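UDP-N-acetylglucosamine 2-epimerase (PDB 4NES) probably catalyses the reversible epimerization at C2 that interconverts UDP-N-acetylglucosamine and UDP-N-acetylmannosamine. Local coordinates at residues A[77-80]-A[81-85]; A[102-105]-A[106-110]. All coordinates share one frame; numbering follows the deposited sequence.

Interaction 1. Residues A[77-80]-A[81-85]; sequences EIEK and VLLKE
The carbonyl O of E79 accepts the amide N of L83 at 2.9 Å, the donor tilted 22° from the carbonyl plane, while CG of the same leucine sits 3.3 Å from that oxygen. This is ordinary i to i+4 helix pairing in the last turns of helix 67-85, a helix of the first Rossmann-like domain of the GT-B fold. One residue back, L82 N to I78 O repeats the bond; the flanking bonds V81 N to E77 O and K84 N to K80 O are weak. The side chains of E79 and L83 run side by side, pointing the same way. With CG anti to its own backbone N (chi1 -176°) and the chain extended, E79 brings CG to 3.8 Å from L83 CD1. Its buried carboxylate then leaves the turn altogether and bonds to T66 OG1 and the amide N atoms of G68 and E69 of the second subunit, a setting at the start of that subunit's helix 67-85 that would probably stabilise the negative charge. On the face turned to helix 97-108, I78 and L82 also lie alongside each other, and V105 covers both. V81 packs instead on I33 and Y58. The exposed K80 runs extended back along the helix, and its NZ forms a salt bridge with E77 OE2 at 3.1 Å, meeting the carboxylate on its syn side and 26° out of its plane. The I78-L82 pair touches by methyl groups, CG2 of the isoleucine against CD1 of the leucine at 3.8 Å.

Interaction 2. Residues A[102-105]-A[106-110]; sequences GALV and ASKLK
The side chain of L109 runs alongside that of V105, one turn earlier. Its CB is 3.7 Å from V105 O, its CG is over the same oxygen at 3.5 Å, and its CD1 ends against V105 CG1 at 4.0 Å. The two side chains point the same way; V105 offers CG1 because that methyl is anti to the backbone N (chi1 170°). Below them, L109 N bonds to V105 O in the carbonyl plane, though the N-H is bent at 141°. This turn belongs to the C-terminal part of helix 97-108, the crossover helix of the beta-alpha-beta unit between strands 89-93 and 112-116. A106 and A103 press on V113 of the second of these strands. The chain leaves the helix at K110 through a Schellman motif, with positive phi (63°) and K110 N bonded to S107 O at 3.1 Å. On another face, L104 O is gripped twice: weakly by K108 N, and by S107 OG at 3.0 Å. With OG between its own N and carbonyl carbon, the serine reaches back to L104 O; the hydroxyl lies above the carbonyl plane, not on a lone pair. L104 CD1 also approaches this OG, at 3.9 Å. With an alanine in place of S107, L104 O would probably keep only the weak bond from K108 N within this turn, and CD1 of L104 would lose its contact with the hydroxyl. S107 also packs on I139 of its own chain and on I131 of the second subunit. K108, whose CG passes 3.6 Å from L104 O, bends along its chain to give NZ to the OD1 atoms of N97 and N132 of the second subunit.

Overall arrangement
Interactions 1 and 2 are the ends of two neighbouring helices of one domain, their centres 10 Å apart, and they pack directly on each other. V105 CG1 touches both E79 CA at 3.6 Å and L82 CD1 at 3.7 Å, while farther along L109 CD1 meets L82 CB and L109 CD2 meets L83 CD2, each at 3.7 Å. Together V105, L109, L82, L83 and the backbone carbon of E79 form an apolar seam between the two helices. Both contacts also face the dimer partner: E79 and K108 each pack on H67 of the second subunit. Neither lies at an annotated site; the side chain of I78 in interaction 1 is about 12 Å from bound UDP-N-acetylglucosamine, and G102 in interaction 2 is also about 12 Å from it.

Interaction 1. Residues A[77-80]-A[81-85]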
loop_
_atom_site.group_PDB
_atom_site.type_symbol
_atom_site.label_atom_id
_atom_site.label_comp_id
_atom_site.label_asym_id
_atom_site.label_seq_id
_atom_site.Cartn_x
_atom_site.Cartn_y
_atom_site.Cartn_z
ATOM N N GLU A 77 13.392 0.946 9.640
ATOM C CA GLU A 77 14.729 1.494 9.455
ATOM C C GLU A 77 14.780 2.664 8.483
ATOM O O GLU A 77 15.536 3.610 8.701
ATOM C CB GLU A 77 15.710 0.402 9.025
ATOM C CG GLU A 77 15.903 -0.681 10.075
ATOM C CD GLU A 77 16.398 -0.137 11.399
ATOM O OE1 GLU A 77 17.313 0.707 11.393
ATOM O OE2 GLU A 77 15.880 -0.569 12.448
ATOM N N ILE A 78 13.969 2.621 7.431
ATOM C CA ILE A 78 13.915 3.746 6.505
ATOM C C ILE A 78 13.349 4.956 7.235
ATOM O O ILE A 78 13.817 6.071 7.051
ATOM C CB ILE A 78 13.065 3.436 5.252
ATOM C CG1 ILE A 78 13.754 2.404 4.369
ATOM C CG2 ILE A 78 12.819 4.679 4.418
ATOM C CD1 ILE A 78 12.884 1.953 3.205
ATOM N N GLU A 79 12.354 4.748 8.090
ATOM C CA GLU A 79 11.767 5.881 8.789
ATOM C C GLU A 79 12.765 6.576 9.705
ATOM O O GLU A 79 12.758 7.799 9.802
ATOM C CB GLU A 79 10.533 5.467 9.577
ATOM C CG GLU A 79 9.854 6.661 10.225
ATOM C CD GLU A 79 8.611 6.298 10.972
ATOM O OE1 GLU A 79 8.725 5.538 11.953
ATOM O OE2 GLU A 79 7.525 6.782 10.577
ATOM N N LYS A 80 13.626 5.808 10.366
ATOM C CA LYS A 80 14.654 6.407 11.212
ATOM C C LYS A 80 15.538 7.365 10.414
ATOM O O LYS A 80 15.825 8.482 10.864
ATOM C CB LYS A 80 15.516 5.326 11.856
ATOM C CG LYS A 80 14.810 4.522 12.934
ATOM C CD LYS A 80 15.719 3.399 13.430
ATOM C CE LYS A 80 15.026 2.525 14.455
ATOM N NZ LYS A 80 15.881 1.357 14.820
ATOM N N VAL A 81 15.944 6.943 9.220
ATOM C CA VAL A 81 16.756 7.792 8.363
ATOM C C VAL A 81 15.998 9.021 7.878
ATOM O O VAL A 81 16.520 10.135 7.946
ATOM C CB VAL A 81 17.297 7.022 7.158
ATOM C CG1 VAL A 81 18.085 7.968 6.259
ATOM C CG2 VAL A 81 18.173 5.865 7.619
ATOM N N LEU A 82 14.765 8.836 7.411
ATOM C CA LEU A 82 14.014 9.964 6.859
ATOM C C LEU A 82 13.621 10.994 7.918
ATOM O O LEU A 82 13.543 12.189 7.618
ATOM C CB LEU A 82 12.793 9.499 6.058
ATOM C CG LEU A 82 13.105 8.659 4.814
ATOM C CD1 LEU A 82 11.827 8.347 4.056
ATOM C CD2 LEU A 82 14.124 9.344 3.902
ATOM N N LEU A 83 13.379 10.542 9.147
ATOM C CA LEU A 83 13.130 11.462 10.260
ATOM C C LEU A 83 14.349 12.322 10.587
ATOM O O LEU A 83 14.209 13.463 11.035
ATOM C CB LEU A 83 12.692 10.693 11.506
ATOM C CG LEU A 83 11.243 10.205 11.493
ATOM C CD1 LEU A 83 10.977 9.281 12.670
ATOM C CD2 LEU A 83 10.277 11.381 11.512
ATOM N N LYS A 84 15.540 11.769 10.376
ATOM C CA LYS A 84 16.773 12.493 10.634
ATOM C C LYS A 84 17.124 13.426 9.489
ATOM O O LYS A 84 17.420 14.604 9.709
ATOM C CB LYS A 84 17.922 11.521 10.863
ATOM C CG LYS A 84 19.267 12.210 10.923
ATOM C CD LYS A 84 20.393 11.203 11.036
ATOM C CE LYS A 84 21.725 11.900 11.204
ATOM N NZ LYS A 84 22.821 10.926 11.431
ATOM N N GLU A 85 17.082 12.902 8.268
ATOM C CA GLU A 85 17.564 13.631 7.099
ATOM C C GLU A 85 16.541 14.572 6.481
ATOM O O GLU A 85 16.904 15.559 5.844
ATOM C CB GLU A 85 18.109 12.657 6.044
ATOM C CG GLU A 85 19.341 11.884 6.499
ATOM C CD GLU A 85 20.553 12.772 6.784
ATOM O OE1 GLU A 85 20.552 13.963 6.400
ATOM O OE2 GLU A 85 21.516 12.266 7.394
#

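Interaction 2. Residues A[102-105]-A[106-110]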
loop_
_atom_site.group_PDB
_atom_site.type_symbol
_atom_site.label_atom_id
_atom_site.label_comp_id
_atom_site.label_asym_id
_atom_site.label_seq_id
_atom_site.Cartn_x
_atom_site.Cartn_y
_atom_site.Cartn_z
ATOM N N GLY A 102 9.920 2.184 0.920
ATOM C CA GLY A 102 10.346 3.568 0.820
ATOM C C GLY A 102 9.177 4.507 0.603
ATOM O O GLY A 102 9.093 5.565 1.241
ATOM N N ALA A 103 8.286 4.140 -0.316
ATOM C CA ALA A 103 7.120 4.974 -0.625
ATOM C C ALA A 103 6.158 5.095 0.555
ATOM O O ALA A 103 5.638 6.181 0.830
ATOM C CB ALA A 103 6.387 4.434 -1.852
ATOM N N LEU A 104 5.914 3.980 1.233
ATOM C CA LEU A 104 4.999 3.975 2.355
ATOM C C LEU A 104 5.528 4.816 3.516
ATOM O O LEU A 104 4.764 5.550 4.144
ATOM C CB LEU A 104 4.716 2.545 2.797
ATOM C CG LEU A 104 3.670 2.409 3.898
ATOM C CD1 LEU A 104 2.413 3.219 3.572
ATOM C CD2 LEU A 104 3.323 0.942 4.064
ATOM N N VAL A 105 6.824 4.726 3.801
ATOM C CA VAL A 105 7.390 5.551 4.860
ATOM C C VAL A 105 7.260 7.025 4.496
ATOM O O VAL A 105 6.784 7.832 5.292
ATOM C CB VAL A 105 8.880 5.230 5.133
ATOM C CG1 VAL A 105 9.475 6.270 6.071
ATOM C CG2 VAL A 105 9.044 3.836 5.719
ATOM N N ALA A 106 7.684 7.368 3.284
ATOM C CA ALA A 106 7.669 8.758 2.851
ATOM C C ALA A 106 6.265 9.352 2.855
ATOM O O ALA A 106 6.061 10.469 3.319
ATOM C CB ALA A 106 8.318 8.899 1.481
ATOM N N SER A 107 5.292 8.593 2.366
ATOM C CA SER A 107 3.916 9.073 2.293
ATOM C C SER A 107 3.354 9.450 3.661
ATOM O O SER A 107 2.693 10.479 3.796
ATOM C CB SER A 107 3.016 8.036 1.602
ATOM O OG SER A 107 2.784 6.918 2.431
ATOM N N LYS A 108 3.621 8.641 4.681
ATOM C CA LYS A 108 3.116 8.952 6.015
ATOM C C LYS A 108 3.869 10.113 6.663
ATOM O O LYS A 108 3.353 10.764 7.561
ATOM C CB LYS A 108 3.159 7.722 6.927
ATOM C CG LYS A 108 2.215 6.586 6.511
ATOM C CD LYS A 108 0.747 6.981 6.722
ATOM C CE LYS A 108 -0.209 5.838 6.367
ATOM N NZ LYS A 108 -0.153 4.709 7.354
ATOM N N LEU A 109 5.093 10.374 6.200
ATOM C CA LEU A 109 5.865 11.512 6.682
ATOM C C LEU A 109 5.569 12.773 5.878
ATOM O O LEU A 109 6.149 13.829 6.141
ATOM C CB LEU A 109 7.363 11.214 6.616
ATOM C CG LEU A 109 7.923 10.174 7.593
ATOM C CD1 LEU A 109 9.432 10.019 7.395
ATOM C CD2 LEU A 109 7.603 10.534 9.040
ATOM N N LYS A 110 4.670 12.660 4.906
ATOM C CA LYS A 110 4.278 13.761 4.021
ATOM C C LYS A 110 5.444 14.263 3.166
ATOM O O LYS A 110 5.558 15.457 2.864
ATOM C CB LYS A 110 3.581 14.884 4.796
ATOM C CG LYS A 110 2.414 14.356 5.624
ATOM C CD LYS A 110 1.583 15.462 6.229
ATOM C CE LYS A 110 0.589 14.870 7.217
ATOM N NZ LYS A 110 -0.519 15.810 7.550
#